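Local coordinates for competence/damage-inducible protein CinA (Agrobacterium tumefaciens, PDB 2A9S) that is of unknown function but belongs to the competence/damage-inducible CinA family, at residues A[8-13]-A[154-159]. Residues are numbered along the deposited sequence; the frame is centred on the assembly and turned at random.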
loop_
_atom_site.group_PDB
_atom_site.type_symbol
_atom_site.label_atom_id
_atom_site.label_comp_id
_atom_site.label_asym_id
_atom_site.label_seq_id
_atom_site.Cartn_x
_atom_site.Cartn_y
_atom_site.Cartn_z
ATOM N N GLY A 8 -4.986 -18.957 -0.344
ATOM C CA GLY A 8 -4.242 -19.718 0.653
ATOM C C GLY A 8 -2.738 -19.798 0.459
ATOM O O GLY A 8 -1.975 -19.667 1.438
ATOM N N ASP A 9 -2.307 -20.007 -0.789
ATOM C CA ASP A 9 -0.897 -20.112 -1.045
ATOM C C ASP A 9 -0.165 -18.760 -0.861
ATOM O O ASP A 9 0.969 -18.756 -0.374
ATOM C CB ASP A 9 -0.602 -20.803 -2.382
ATOM C CG ASP A 9 -0.745 -19.880 -3.576
ATOM O OD1 ASP A 9 -1.838 -19.286 -3.786
ATOM O OD2 ASP A 9 0.250 -19.772 -4.321
ATOM N N ILE A 10 -0.823 -17.642 -1.224
ATOM C CA ILE A 10 -0.275 -16.292 -0.995
ATOM C C ILE A 10 -0.147 -16.006 0.498
ATOM O O ILE A 10 0.926 -15.564 0.963
ATOM C CB ILE A 10 -1.095 -15.201 -1.699
ATOM C CG1 ILE A 10 -0.926 -15.328 -3.242
ATOM C CG2 ILE A 10 -0.735 -13.797 -1.158
ATOM C CD1 ILE A 10 -1.818 -14.346 -4.045
ATOM N N GLU A 11 -1.216 -16.292 1.253
ATOM C CA GLU A 11 -1.146 -16.218 2.704
ATOM C C GLU A 11 -0.025 -17.106 3.307
ATOM O O GLU A 11 0.724 -16.644 4.203
ATOM C CB GLU A 11 -2.478 -16.576 3.310
ATOM C CG GLU A 11 -2.535 -16.267 4.753
ATOM C CD GLU A 11 -3.748 -16.869 5.393
ATOM O OE1 GLU A 11 -4.803 -16.932 4.709
ATOM O OE2 GLU A 11 -3.641 -17.273 6.576
ATOM N N GLU A 12 0.114 -18.341 2.797
ATOM C CA GLU A 12 1.233 -19.245 3.186
ATOM C C GLU A 12 2.590 -18.572 2.949
ATOM O O GLU A 12 3.490 -18.608 3.824
ATOM C CB GLU A 12 1.164 -20.590 2.411
ATOM C CG GLU A 12 2.125 -21.699 2.909
ATOM C CD GLU A 12 2.122 -23.058 2.109
ATOM O OE1 GLU A 12 1.846 -23.114 0.857
ATOM O OE2 GLU A 12 2.457 -24.100 2.752
ATOM N N LEU A 13 2.750 -17.953 1.774
ATOM C CA LEU A 13 4.033 -17.314 1.443
ATOM C C LEU A 13 4.313 -16.125 2.388
ATOM O O LEU A 13 5.436 -15.988 2.895
ATOM C CB LEU A 13 4.099 -16.885 -0.034
ATOM C CG LEU A 13 4.185 -17.976 -1.127
ATOM C CD1 LEU A 13 3.774 -17.327 -2.462
ATOM C CD2 LEU A 13 5.574 -18.587 -1.218
ATOM N N THR A 154 0.894 -11.325 -9.393
ATOM C CA THR A 154 2.055 -10.482 -9.077
ATOM C C THR A 154 2.443 -10.557 -7.590
ATOM O O THR A 154 3.645 -10.673 -7.249
ATOM C CB THR A 154 1.825 -9.006 -9.532
ATOM O OG1 THR A 154 1.631 -8.984 -10.953
ATOM C CG2 THR A 154 3.050 -8.098 -9.189
ATOM N N VAL A 155 1.442 -10.496 -6.714
ATOM C CA VAL A 155 1.682 -10.620 -5.261
ATOM C C VAL A 155 2.411 -11.930 -4.980
ATOM O O VAL A 155 3.453 -11.935 -4.303
ATOM C CB VAL A 155 0.368 -10.500 -4.405
ATOM C CG1 VAL A 155 0.652 -10.876 -2.950
ATOM C CG2 VAL A 155 -0.271 -9.064 -4.500
ATOM N N ARG A 156 1.891 -13.033 -5.540
ATOM C CA ARG A 156 2.536 -14.333 -5.377
ATOM C C ARG A 156 4.032 -14.292 -5.782
ATOM O O ARG A 156 4.943 -14.643 -4.999
ATOM C CB ARG A 156 1.789 -15.397 -6.187
ATOM C CG ARG A 156 2.489 -16.790 -6.055
ATOM C CD ARG A 156 1.755 -17.867 -6.828
ATOM N NE ARG A 156 0.416 -18.064 -6.301
ATOM C CZ ARG A 156 -0.695 -17.713 -6.945
ATOM N NH1 ARG A 156 -0.606 -17.191 -8.170
ATOM N NH2 ARG A 156 -1.895 -17.903 -6.382
ATOM N N THR A 157 4.307 -13.854 -7.002
ATOM C CA THR A 157 5.696 -13.842 -7.475
ATOM C C THR A 157 6.576 -12.937 -6.603
ATOM O O THR A 157 7.718 -13.294 -6.314
ATOM C CB THR A 157 5.767 -13.409 -8.950
ATOM O OG1 THR A 157 4.873 -14.229 -9.730
ATOM C CG2 THR A 157 7.211 -13.511 -9.484
ATOM N N ALA A 158 6.048 -11.771 -6.208
ATOM C CA ALA A 158 6.755 -10.815 -5.343
ATOM C C ALA A 158 7.197 -11.500 -4.036
ATOM O O ALA A 158 8.363 -11.370 -3.593
ATOM C CB ALA A 158 5.840 -9.642 -5.050
ATOM N N LEU A 159 6.274 -12.258 -3.443
ATOM C CA LEU A 159 6.559 -12.955 -2.178
ATOM C C LEU A 159 7.581 -14.077 -2.371
ATOM O O LEU A 159 8.506 -14.211 -1.559
ATOM C CB LEU A 159 5.259 -13.452 -1.524
ATOM C CG LEU A 159 4.246 -12.322 -1.173
ATOM C CD1 LEU A 159 3.061 -12.944 -0.462
ATOM C CD2 LEU A 159 4.842 -11.161 -0.326
#
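Arg156 leaves its helix with CG trans to the backbone N (chi1 178°) and bends at chi3, while Asp9 CG sits between its own backbone N and carbonyl carbon (chi1 80°), which brings the charged groups together. The guanidinium grips the carboxylate side-on in a two-bond salt bridge. Arg156 NE donates to Asp9 OD2 at 2.6 Å and Arg156 NH2 to Asp9 OD1 at 2.9 Å, the latter nearly straight. Both oxygens use their syn lone pairs, OD1 in the guanidinium plane and OD2 tilted somewhat from it; the two groups are almost coplanar, so the pairing restrains rotation of either. Ile10 CD1 lies over one face of the guanidinium. Ile10 CG2 meets Val155 CG1 at 3.7 Å and Leu159 CD1 at 4.0 Å, crossing both side chains at about a right angle. Leu13 sets CB against Leu159 CB (3.9 Å) and CD1 against Arg156 CG (3.9 Å), so the arginine stem is also part of the apolar seam. Leu38, Ala42 and Leu43 of helix 38-43 extend this seam beside Val155 and Leu159. Segments 8-13 and 154-159 run near-parallel, their axes 27° apart, and join N-terminal helix 8-24 to C-terminal helix 147-167, which packs on the mixed sheet of this alpha/beta CinA-family fold.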